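Local coordinates for protein O-methyltransferase (Saccharopolyspora spinosa, PDB 4CE0) that probably transfers a methyl group from S-adenosyl-L-methionine to the rhamnose 4'-hydroxyl during spinosyn biosynthesis, in a magnesium-dependent reaction, at residues Leu11-Leu16 with Glu58-Leu63; Gln64-Ala69 with Gly206-Ile211; Asp194-Leu199 with Lys224-Glu229; Thr106-Asp111 with Thr173-Glu178. All coordinates share one frame; numbering follows the deposited sequence.

Interaction 1 (Leu11-Leu16 with Glu58-Leu63)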
# COMPACT_ATOMS: atom_id res chain seq x y z
N LEU A 11 -3.90 -2.69 3.99
CA LEU A 11 -3.41 -1.74 2.99
C LEU A 11 -3.17 -2.39 1.62
O LEU A 11 -3.52 -1.82 0.56
CB LEU A 11 -2.17 -1.00 3.48
CG LEU A 11 -1.49 -0.08 2.48
CD1 LEU A 11 -2.37 1.05 2.02
CD2 LEU A 11 -0.15 0.45 3.12
N LEU A 12 -2.58 -3.58 1.63
CA LEU A 12 -2.27 -4.28 0.38
C LEU A 12 -3.51 -4.49 -0.50
O LEU A 12 -3.45 -4.26 -1.72
CB LEU A 12 -1.57 -5.61 0.66
CG LEU A 12 -0.96 -6.34 -0.54
CD1 LEU A 12 -0.04 -5.44 -1.37
CD2 LEU A 12 -0.20 -7.54 -0.09
N LYS A 13 -4.62 -4.90 0.11
CA LYS A 13 -5.88 -5.10 -0.63
C LYS A 13 -6.34 -3.82 -1.31
O LYS A 13 -6.77 -3.84 -2.45
CB LYS A 13 -6.98 -5.67 0.29
CG LYS A 13 -6.65 -7.12 0.71
CD LYS A 13 -7.70 -7.74 1.59
CE LYS A 13 -7.74 -7.09 2.94
NZ LYS A 13 -8.46 -7.97 3.90
N LYS A 14 -6.24 -2.70 -0.59
CA LYS A 14 -6.57 -1.40 -1.16
C LYS A 14 -5.64 -1.08 -2.32
O LYS A 14 -6.06 -0.58 -3.36
CB LYS A 14 -6.42 -0.31 -0.09
CG LYS A 14 -7.50 -0.28 0.99
CD LYS A 14 -7.07 0.77 2.04
CE LYS A 14 -8.09 1.03 3.14
NZ LYS A 14 -8.19 -0.10 4.11
N VAL A 15 -4.35 -1.36 -2.13
CA VAL A 15 -3.38 -1.08 -3.18
C VAL A 15 -3.57 -1.95 -4.44
O VAL A 15 -3.57 -1.44 -5.55
CB VAL A 15 -1.95 -1.23 -2.66
CG1 VAL A 15 -0.95 -0.84 -3.73
CG2 VAL A 15 -1.79 -0.39 -1.38
N LEU A 16 -3.72 -3.26 -4.27
CA LEU A 16 -3.82 -4.17 -5.40
C LEU A 16 -5.07 -3.91 -6.27
O LEU A 16 -5.06 -4.15 -7.47
CB LEU A 16 -3.87 -5.61 -4.90
CG LEU A 16 -2.58 -6.14 -4.32
CD1 LEU A 16 -2.83 -7.43 -3.48
CD2 LEU A 16 -1.61 -6.40 -5.43
N GLU A 58 -13.78 -7.92 -1.92
CA GLU A 58 -14.55 -9.01 -1.32
C GLU A 58 -13.89 -10.35 -1.64
O GLU A 58 -13.77 -11.25 -0.79
CB GLU A 58 -16.00 -9.02 -1.82
CG GLU A 58 -16.96 -8.39 -0.85
CD GLU A 58 -18.34 -8.10 -1.45
OE1 GLU A 58 -18.45 -7.89 -2.68
OE2 GLU A 58 -19.32 -8.07 -0.67
N ARG A 59 -13.46 -10.49 -2.87
CA ARG A 59 -12.79 -11.76 -3.23
C ARG A 59 -11.34 -11.84 -2.68
O ARG A 59 -10.84 -12.92 -2.39
CB ARG A 59 -12.92 -12.00 -4.73
CG ARG A 59 -14.40 -12.01 -5.17
CD ARG A 59 -14.69 -12.96 -6.29
NE ARG A 59 -14.09 -12.58 -7.57
CZ ARG A 59 -14.61 -11.69 -8.41
NH1 ARG A 59 -15.73 -11.04 -8.11
NH2 ARG A 59 -14.02 -11.46 -9.56
N LEU A 60 -10.69 -10.71 -2.50
CA LEU A 60 -9.37 -10.72 -1.87
C LEU A 60 -9.54 -11.07 -0.39
O LEU A 60 -8.69 -11.76 0.19
CB LEU A 60 -8.67 -9.36 -2.02
CG LEU A 60 -7.90 -9.06 -3.29
CD1 LEU A 60 -7.50 -7.61 -3.25
CD2 LEU A 60 -6.67 -9.96 -3.46
N ASP A 61 -10.67 -10.66 0.22
CA ASP A 61 -10.93 -11.01 1.62
C ASP A 61 -11.17 -12.51 1.72
O ASP A 61 -10.78 -13.18 2.69
CB ASP A 61 -12.15 -10.31 2.20
CG ASP A 61 -11.96 -8.80 2.38
OD1 ASP A 61 -10.83 -8.30 2.35
OD2 ASP A 61 -12.99 -8.11 2.57
N ASN A 62 -11.86 -13.06 0.75
CA ASN A 62 -12.06 -14.51 0.76
C ASN A 62 -10.71 -15.21 0.66
O ASN A 62 -10.42 -16.21 1.36
CB ASN A 62 -13.00 -14.92 -0.38
CG ASN A 62 -12.95 -16.42 -0.65
OD1 ASN A 62 -12.22 -16.87 -1.54
ND2 ASN A 62 -13.68 -17.18 0.14
N LEU A 63 -9.85 -14.68 -0.21
CA LEU A 63 -8.55 -15.33 -0.43
C LEU A 63 -7.75 -15.32 0.87
O LEU A 63 -7.14 -16.31 1.25
CB LEU A 63 -7.81 -14.63 -1.56
CG LEU A 63 -6.49 -15.22 -2.06
CD1 LEU A 63 -6.58 -16.69 -2.26
CD2 LEU A 63 -6.08 -14.55 -3.38

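Interaction 2 (Gln64-Ala69 with Gly206-Ile211)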
# COMPACT_ATOMS: atom_id res chain seq x y z
N GLN A 64 -7.82 -14.21 1.59
CA GLN A 64 -7.11 -14.08 2.86
C GLN A 64 -7.66 -15.08 3.90
O GLN A 64 -6.90 -15.69 4.63
CB GLN A 64 -7.25 -12.67 3.42
CG GLN A 64 -6.50 -12.49 4.77
CD GLN A 64 -6.45 -11.04 5.22
OE1 GLN A 64 -6.76 -10.13 4.45
NE2 GLN A 64 -6.08 -10.82 6.49
N HIS A 65 -8.99 -15.20 3.99
CA HIS A 65 -9.66 -16.14 4.91
C HIS A 65 -9.18 -17.55 4.66
O HIS A 65 -8.78 -18.26 5.58
CB HIS A 65 -11.19 -16.09 4.71
CG HIS A 65 -11.94 -17.14 5.49
ND1 HIS A 65 -12.18 -18.40 5.00
CD2 HIS A 65 -12.50 -17.09 6.72
CE1 HIS A 65 -12.86 -19.10 5.90
NE2 HIS A 65 -13.07 -18.33 6.95
N CYS A 66 -9.16 -17.95 3.38
CA CYS A 66 -8.70 -19.30 3.02
C CYS A 66 -7.21 -19.56 3.32
O CYS A 66 -6.84 -20.60 3.86
CB CYS A 66 -8.98 -19.59 1.53
SG CYS A 66 -10.77 -19.62 1.11
N VAL A 67 -6.35 -18.65 2.92
CA VAL A 67 -4.93 -18.81 3.13
C VAL A 67 -4.69 -18.84 4.64
O VAL A 67 -3.90 -19.67 5.10
CB VAL A 67 -4.14 -17.63 2.49
CG1 VAL A 67 -2.64 -17.65 2.92
CG2 VAL A 67 -4.32 -17.63 0.97
N GLU A 68 -5.37 -17.96 5.40
CA GLU A 68 -5.13 -17.89 6.86
C GLU A 68 -5.58 -19.17 7.56
O GLU A 68 -4.95 -19.60 8.54
CB GLU A 68 -5.80 -16.66 7.50
CG GLU A 68 -4.97 -15.37 7.30
CD GLU A 68 -5.59 -14.12 7.88
OE1 GLU A 68 -6.59 -14.24 8.60
OE2 GLU A 68 -5.07 -13.01 7.62
N ALA A 69 -6.64 -19.78 7.05
CA ALA A 69 -7.22 -20.98 7.66
C ALA A 69 -6.30 -22.16 7.44
O ALA A 69 -6.05 -22.97 8.36
CB ALA A 69 -8.61 -21.27 7.06
N GLY A 206 -8.68 -30.62 3.65
CA GLY A 206 -8.78 -29.37 4.38
C GLY A 206 -8.30 -28.18 3.56
O GLY A 206 -8.25 -27.07 4.08
N GLY A 207 -7.92 -28.43 2.30
CA GLY A 207 -7.48 -27.38 1.38
C GLY A 207 -8.68 -26.75 0.69
O GLY A 207 -9.78 -27.30 0.77
N PHE A 208 -8.47 -25.64 0.00
CA PHE A 208 -9.56 -24.88 -0.60
C PHE A 208 -9.48 -24.85 -2.11
O PHE A 208 -8.39 -24.63 -2.70
CB PHE A 208 -9.55 -23.43 -0.10
CG PHE A 208 -9.96 -23.26 1.33
CD1 PHE A 208 -9.02 -23.33 2.35
CD2 PHE A 208 -11.31 -23.01 1.65
CE1 PHE A 208 -9.40 -23.18 3.67
CE2 PHE A 208 -11.69 -22.85 2.97
CZ PHE A 208 -10.74 -22.93 3.99
N VAL A 209 -10.63 -25.02 -2.73
CA VAL A 209 -10.80 -24.66 -4.13
C VAL A 209 -11.64 -23.40 -4.19
O VAL A 209 -12.76 -23.34 -3.64
CB VAL A 209 -11.53 -25.73 -4.96
CG1 VAL A 209 -11.50 -25.30 -6.41
CG2 VAL A 209 -10.88 -27.04 -4.82
N ILE A 210 -11.08 -22.39 -4.85
CA ILE A 210 -11.72 -21.12 -5.07
C ILE A 210 -12.04 -20.95 -6.56
O ILE A 210 -11.18 -21.09 -7.43
CB ILE A 210 -10.84 -19.99 -4.56
CG1 ILE A 210 -10.66 -20.09 -3.05
CG2 ILE A 210 -11.46 -18.64 -4.89
CD1 ILE A 210 -9.62 -19.16 -2.52
N ILE A 211 -13.30 -20.68 -6.86
CA ILE A 211 -13.75 -20.54 -8.25
C ILE A 211 -14.13 -19.07 -8.46
O ILE A 211 -15.16 -18.62 -7.98
CB ILE A 211 -14.96 -21.40 -8.55
CG1 ILE A 211 -14.76 -22.85 -8.08
CG2 ILE A 211 -15.27 -21.36 -10.04
CD1 ILE A 211 -13.75 -23.64 -8.90

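Interaction 3 (Asp194-Leu199 with Lys224-Glu229)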
# COMPACT_ATOMS: atom_id res chain seq x y z
N ASP A 194 -9.34 -28.08 -17.26
CA ASP A 194 -7.92 -28.48 -17.28
C ASP A 194 -7.23 -28.24 -15.95
O ASP A 194 -6.38 -29.03 -15.53
CB ASP A 194 -7.17 -27.74 -18.39
CG ASP A 194 -7.52 -28.25 -19.78
OD1 ASP A 194 -7.88 -29.45 -19.90
OD2 ASP A 194 -7.44 -27.44 -20.74
N SER A 195 -7.60 -27.14 -15.29
CA SER A 195 -7.06 -26.84 -13.99
C SER A 195 -7.57 -27.83 -12.94
O SER A 195 -6.80 -28.35 -12.14
CB SER A 195 -7.38 -25.37 -13.61
OG SER A 195 -6.87 -25.08 -12.32
N LEU A 196 -8.87 -28.08 -12.93
CA LEU A 196 -9.44 -29.00 -11.94
C LEU A 196 -8.92 -30.40 -12.16
O LEU A 196 -8.44 -31.03 -11.21
CB LEU A 196 -10.99 -29.02 -11.99
CG LEU A 196 -11.66 -27.78 -11.40
CD1 LEU A 196 -13.14 -27.83 -11.70
CD2 LEU A 196 -11.41 -27.70 -9.90
N ARG A 197 -9.01 -30.90 -13.39
CA ARG A 197 -8.55 -32.28 -13.68
C ARG A 197 -7.11 -32.53 -13.23
O ARG A 197 -6.79 -33.57 -12.67
CB ARG A 197 -8.63 -32.58 -15.17
CG ARG A 197 -10.04 -32.79 -15.67
CD ARG A 197 -10.10 -33.45 -17.07
NE ARG A 197 -11.47 -33.40 -17.56
CZ ARG A 197 -12.47 -34.13 -17.05
NH1 ARG A 197 -12.23 -35.01 -16.08
NH2 ARG A 197 -13.69 -33.99 -17.53
N ASN A 198 -6.23 -31.57 -13.48
CA ASN A 198 -4.82 -31.75 -13.18
C ASN A 198 -4.39 -31.36 -11.77
O ASN A 198 -3.43 -31.94 -11.25
CB ASN A 198 -3.97 -31.03 -14.23
CG ASN A 198 -4.19 -31.59 -15.66
OD1 ASN A 198 -3.79 -32.70 -15.94
ND2 ASN A 198 -4.82 -30.82 -16.54
N LEU A 199 -5.06 -30.39 -11.13
CA LEU A 199 -4.56 -29.88 -9.85
C LEU A 199 -5.40 -30.25 -8.65
O LEU A 199 -4.89 -30.36 -7.54
CB LEU A 199 -4.35 -28.36 -9.91
CG LEU A 199 -3.38 -27.85 -10.98
CD1 LEU A 199 -3.30 -26.31 -10.92
CD2 LEU A 199 -1.99 -28.48 -10.84
N LYS A 224 -19.45 -28.09 -12.05
CA LYS A 224 -20.46 -29.11 -11.85
C LYS A 224 -20.09 -30.41 -12.62
O LYS A 224 -20.16 -31.51 -12.08
CB LYS A 224 -21.84 -28.56 -12.22
CG LYS A 224 -22.30 -27.46 -11.24
CD LYS A 224 -23.51 -26.66 -11.71
CE LYS A 224 -24.72 -27.55 -11.90
NZ LYS A 224 -25.63 -27.60 -10.71
N GLY A 225 -19.64 -30.28 -13.87
CA GLY A 225 -19.30 -31.46 -14.65
C GLY A 225 -18.14 -32.21 -14.00
O GLY A 225 -18.15 -33.43 -13.89
N PHE A 226 -17.14 -31.47 -13.53
CA PHE A 226 -16.02 -32.11 -12.85
C PHE A 226 -16.47 -32.72 -11.51
O PHE A 226 -16.12 -33.86 -11.21
CB PHE A 226 -14.86 -31.12 -12.63
CG PHE A 226 -13.73 -31.70 -11.84
CD1 PHE A 226 -12.87 -32.62 -12.42
CD2 PHE A 226 -13.57 -31.39 -10.50
CE1 PHE A 226 -11.85 -33.19 -11.67
CE2 PHE A 226 -12.54 -31.94 -9.76
CZ PHE A 226 -11.68 -32.84 -10.35
N ARG A 227 -17.26 -32.00 -10.73
CA ARG A 227 -17.72 -32.51 -9.43
C ARG A 227 -18.54 -33.81 -9.57
O ARG A 227 -18.42 -34.73 -8.74
CB ARG A 227 -18.55 -31.46 -8.71
CG ARG A 227 -17.66 -30.39 -8.07
CD ARG A 227 -18.46 -29.19 -7.69
NE ARG A 227 -19.43 -29.48 -6.66
CZ ARG A 227 -19.19 -29.48 -5.35
NH1 ARG A 227 -17.99 -29.20 -4.88
NH2 ARG A 227 -20.18 -29.77 -4.50
N ALA A 228 -19.34 -33.88 -10.63
CA ALA A 228 -20.22 -35.05 -10.86
C ALA A 228 -19.43 -36.31 -11.17
O ALA A 228 -19.77 -37.37 -10.69
CB ALA A 228 -21.18 -34.76 -11.97
N GLU A 229 -18.38 -36.18 -11.98
CA GLU A 229 -17.55 -37.32 -12.35
C GLU A 229 -16.92 -37.96 -11.12
O GLU A 229 -17.07 -39.15 -10.90
CB GLU A 229 -16.46 -36.91 -13.33
CG GLU A 229 -15.59 -38.08 -13.81
CD GLU A 229 -14.61 -37.69 -14.89
OE1 GLU A 229 -14.58 -36.50 -15.27
OE2 GLU A 229 -13.87 -38.58 -15.36

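Interaction 4 (Thr106-Asp111 with Thr173-Glu178). With SAH (S-adenosyl-L-homocysteine), chain B.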
# COMPACT_ATOMS: atom_id res chain seq x y z
N THR A 106 5.19 -22.33 -1.35
CA THR A 106 5.42 -21.69 -2.63
C THR A 106 4.09 -21.23 -3.23
O THR A 106 3.07 -21.85 -3.01
CB THR A 106 6.14 -22.67 -3.60
OG1 THR A 106 7.50 -22.78 -3.20
CG2 THR A 106 6.08 -22.20 -5.08
N VAL A 107 4.15 -20.14 -3.98
CA VAL A 107 3.01 -19.60 -4.72
C VAL A 107 3.31 -19.82 -6.18
O VAL A 107 4.31 -19.29 -6.70
CB VAL A 107 2.78 -18.08 -4.43
CG1 VAL A 107 1.61 -17.50 -5.27
CG2 VAL A 107 2.52 -17.86 -2.93
N TRP A 108 2.49 -20.65 -6.82
CA TRP A 108 2.61 -20.95 -8.24
C TRP A 108 1.75 -20.02 -9.06
O TRP A 108 0.53 -19.91 -8.88
CB TRP A 108 2.23 -22.40 -8.53
CG TRP A 108 3.16 -23.37 -7.90
CD1 TRP A 108 3.11 -23.88 -6.61
CD2 TRP A 108 4.30 -23.94 -8.52
NE1 TRP A 108 4.17 -24.74 -6.41
CE2 TRP A 108 4.92 -24.78 -7.57
CE3 TRP A 108 4.88 -23.81 -9.79
CZ2 TRP A 108 6.08 -25.51 -7.86
CZ3 TRP A 108 6.03 -24.52 -10.07
CH2 TRP A 108 6.61 -25.35 -9.11
N VAL A 109 2.41 -19.35 -9.99
CA VAL A 109 1.76 -18.33 -10.77
C VAL A 109 1.63 -18.92 -12.15
O VAL A 109 2.61 -18.95 -12.92
CB VAL A 109 2.61 -17.05 -10.80
CG1 VAL A 109 1.96 -15.96 -11.68
CG2 VAL A 109 2.85 -16.57 -9.40
N VAL A 110 0.42 -19.40 -12.45
CA VAL A 110 0.21 -20.25 -13.61
C VAL A 110 -0.67 -19.58 -14.64
O VAL A 110 -1.86 -19.32 -14.41
CB VAL A 110 -0.47 -21.60 -13.23
CG1 VAL A 110 -0.35 -22.56 -14.38
CG2 VAL A 110 0.08 -22.20 -11.94
N ASP A 111 -0.11 -19.35 -15.81
CA ASP A 111 -0.80 -18.60 -16.83
C ASP A 111 -0.16 -18.85 -18.19
O ASP A 111 0.95 -19.37 -18.28
CB ASP A 111 -0.72 -17.11 -16.49
CG ASP A 111 -1.80 -16.31 -17.19
OD1 ASP A 111 -1.64 -16.01 -18.40
OD2 ASP A 111 -2.79 -15.95 -16.53
N THR A 173 1.85 -32.22 -16.51
CA THR A 173 3.16 -32.54 -15.97
C THR A 173 3.66 -31.45 -15.01
O THR A 173 4.86 -31.29 -14.83
CB THR A 173 4.15 -32.68 -17.12
OG1 THR A 173 3.94 -31.60 -18.04
CG2 THR A 173 3.93 -34.01 -17.82
N ALA A 174 2.74 -30.72 -14.38
CA ALA A 174 3.16 -29.60 -13.56
C ALA A 174 4.11 -30.09 -12.45
O ALA A 174 3.89 -31.15 -11.86
CB ALA A 174 1.95 -28.90 -12.95
N PRO A 175 5.18 -29.34 -12.18
CA PRO A 175 6.09 -29.73 -11.08
C PRO A 175 5.56 -29.37 -9.68
O PRO A 175 6.33 -29.16 -8.73
CB PRO A 175 7.38 -28.97 -11.41
CG PRO A 175 6.94 -27.76 -12.18
CD PRO A 175 5.70 -28.20 -12.95
N ILE A 176 4.24 -29.34 -9.55
CA ILE A 176 3.56 -29.09 -8.28
C ILE A 176 3.28 -30.43 -7.60
O ILE A 176 2.76 -31.34 -8.23
CB ILE A 176 2.25 -28.32 -8.54
CG1 ILE A 176 2.55 -26.92 -9.13
CG2 ILE A 176 1.43 -28.21 -7.28
CD1 ILE A 176 1.34 -26.23 -9.72
N GLN A 177 3.62 -30.55 -6.33
CA GLN A 177 3.41 -31.83 -5.61
C GLN A 177 2.14 -31.83 -4.79
O GLN A 177 1.35 -32.78 -4.82
CB GLN A 177 4.59 -32.13 -4.69
CG GLN A 177 5.62 -33.07 -5.26
CD GLN A 177 6.32 -32.48 -6.45
OE1 GLN A 177 5.69 -32.19 -7.47
NE2 GLN A 177 7.62 -32.30 -6.34
N GLU A 178 1.95 -30.77 -4.01
CA GLU A 178 0.70 -30.62 -3.27
C GLU A 178 0.29 -29.16 -3.10
O GLU A 178 1.11 -28.25 -3.15
CB GLU A 178 0.76 -31.35 -1.92
CG GLU A 178 1.89 -30.98 -1.01
CD GLU A 178 1.98 -31.87 0.22
OE1 GLU A 178 1.06 -32.67 0.46
OE2 GLU A 178 2.97 -31.77 0.97
N SAH B . -7.02 -10.26 -11.89
CA SAH B . -7.45 -11.63 -12.19
CB SAH B . -6.96 -12.21 -13.50
CG SAH B . -7.45 -13.50 -14.16
SD SAH B . -7.82 -12.99 -15.87
C SAH B . -6.77 -12.30 -11.07
O SAH B . -6.66 -13.51 -11.18
OXT SAH B . -6.42 -11.35 -10.13
C5' SAH B . -7.73 -14.58 -16.77
C4' SAH B . -6.30 -15.12 -16.96
O4' SAH B . -6.33 -16.49 -17.30
C3' SAH B . -5.51 -14.44 -18.07
O3' SAH B . -4.32 -13.92 -17.50
C2' SAH B . -5.23 -15.51 -19.14
O2' SAH B . -3.98 -15.43 -19.87
C1' SAH B . -5.37 -16.79 -18.31
N9 SAH B . -5.82 -18.00 -19.03
C8 SAH B . -7.13 -18.31 -19.33
N7 SAH B . -7.14 -19.52 -19.92
C5 SAH B . -5.88 -20.00 -19.96
C6 SAH B . -5.32 -21.18 -20.45
N6 SAH B . -6.08 -22.13 -21.01
N1 SAH B . -3.96 -21.38 -20.37
C2 SAH B . -3.14 -20.45 -19.78
N3 SAH B . -3.70 -19.28 -19.33
C4 SAH B . -5.04 -19.07 -19.38

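Interaction 1 (Leu11-Leu16 with Glu58-Leu63)
Lys13 and Leu60 lie against each other where two helices of this methyltransferase pack, the N-terminal helix 6-16 against helix 56-73, which flanks the sheet of the Rossmann-like fold. The short axes stand 10.4 Å apart and run 138° from each other, so the pair is antiparallel but strongly splayed. Lys13 and Leu60 contribute most of the buried surface, the lysine running back along the leucine in the reverse direction. Leu60 CD1 packs on the backbone of the first helix, 3.9 Å from Lys13 O, while Leu60 CB faces Lys13 CD at 4.1 Å. Leu16 CB adds a looser apolar touch on Leu60 CD1, at 4.5 Å. The aliphatic part of the lysine thus serves the packing and its amine is left for polar partners. A bend at chi3 (-68°) turns that amine to Asp61, and the lysine chain stands roughly perpendicular to that of Asp61. The amine is also hydrogen-bonded to Gln64 OE1, one turn along from Leu60, so two partners hold it. Phe92 of helix 88-100 touches both Lys13 and Leu16. In the salt bridge itself, Lys13 NZ approaches Asp61 OD1 to 2.9 Å from above the carboxylate plane, 36° out of it.

Interaction 2 (Gln64-Ala69 with Gly206-Ile211)
A cysteine sulfur-aromatic contact, Cys66 over Phe208, joins a helix to the central sheet in the protein interior. Cys66 SG stands 3.8 Å from the centroid of the Phe208 ring, 25° off the ring normal, which puts it above the face but displaced to the rim. Its nearest ring atom is Phe208 CD2, at 3.5 Å. Cys66 CB lies over the same face, 3.9 Å from the centroid of the Phe208 ring, and adds a CH-pi contact. With CG opposite the carbonyl carbon (chi1 -71°), the Phe208 ring reaches out to the helix.

Helix 56-73 here runs nearly antiparallel to strand 207-211, at 163° between the short axes and 8.8 Å from it, as a layer over the sheet in the Rossmann-like fold shared by class I methyltransferases. Phe208 and Ile210 both direct their CB atoms to the helix, and Val209 between them turns its own to the other face of the sheet, the regular consequence of the strand pleat. From the second of these positions, Ile210 CD1 comes within 3.8 Å of Cys66 SG, so the sulfur touches both strand residues. Ala69, one helical turn further on, brings its CB to 4.0 Å from Phe208 CE1, obliquely to the ring. Tyr245 of the adjoining antiparallel strand 244-247 packs on both Phe208 and Ile210. Two residues after Ile210, Asp212 binds the magnesium ion; the side chains of Ile210 and Asp212 are about 6 Å apart.

Interaction 3 (Asp194-Leu199 with Lys224-Glu229)
Leu196 lies across the face of the Phe226 ring, its CB almost directly above the centre, 3.8 Å from the Phe226 centroid and 11° off the ring normal, the geometry of a CH-pi contact. The two side chains cross obliquely, and the leucine carries on toward the base of the phenylalanine, where Leu196 CD1 meets Phe226 CD2 at 3.8 Å. Phe226 CG is anti to the backbone N (chi1 176°), which lays the ring against the neighbouring helix backbone; its CE1 approaches Arg197 CA to 4.0 Å.

Nearer the solvent, Arg197 lies roughly perpendicular to Glu229. Arg197 NH1 donates to Glu229 OE1 over 2.9 Å in a nearly straight salt-bridge bond (170° at the hydrogen). The acceptor sits at the guanidinium edge, in its plane, and is met on the syn side but tilted out of the carboxylate plane. Glu229 is poorly ordered, so this bond is probably less constant than the ring packing. Helices 189-199 and 219-230, whose short axes run roughly parallel, thus pack side by side as in the helical layers of a Rossmann-like methyltransferase, the first helix linking parallel strands 179-184 and 207-211 in a beta-alpha-beta crossover.

Interaction 4 (Thr106-Asp111 with Thr173-Glu178)
Ile176 CG1 rests over the indole face of Trp108, 3.5 Å from the centroid of the five-membered ring of Trp108 and 13° off its normal, a close CH-pi contact. The two side chains point in contrary directions as they pass, and Ile176 CD1 continues to 3.8 Å from Trp108 CG. Pro175 meets the six-membered ring: Pro175 CG is 3.9 Å from Trp108 CH2, while Pro175 O comes to 3.8 Å from Trp108 CZ2.

With CG opposite the carbonyl carbon (chi1 -64°), the indole extends to the loop. Its other face carries Thr106 CG2, 3.4 Å above the plane of the Trp108 ring, so the indole is held between Thr106, just before its own strand, and the loop residue Ile176. The hydrogen bond from Trp108 NE1 to Asp78 OD2 probably helps hold its rotation.

Three residues along the same strand, Asp111 grips the ribose of S-adenosylhomocysteine with both oxygens: O2' of the ligand donates to Asp111 OD1 at 2.8 Å, and O3' to Asp111 OD2 at 2.7 Å. An acidic residue closing this strand is the usual ribose-binding element of class I methyltransferases. The backbone nitrogens of Phe113 and Val84 bond the same carboxylate and help to orient it. Strand 107-111 lies between parallel strands 160-164 and 78-82; helix 88-100 packs on Val107 and Val109 across the sheet from Trp108.

In the fold
Interactions 2 and 4 are buried and wholly without cross-segment hydrogen bonds: each sets an aromatic ring of a sheet strand against a neighbour, a helix in one and a loop in the other, and relies on contacts over the ring face. Interactions 1 and 3 join helix to helix, are only partly buried, and combine apolar contact with a salt bridge nearer the surface. Interactions 1 and 2 both use helix 56-73, at successive places along it. Interaction 3 touches interaction 2 through Leu196 and Val209, and interaction 4 through Leu199 and Ile176. Interactions 1 and 3 lie on opposite sides of the chain's centre, with about 27 Å between their centres.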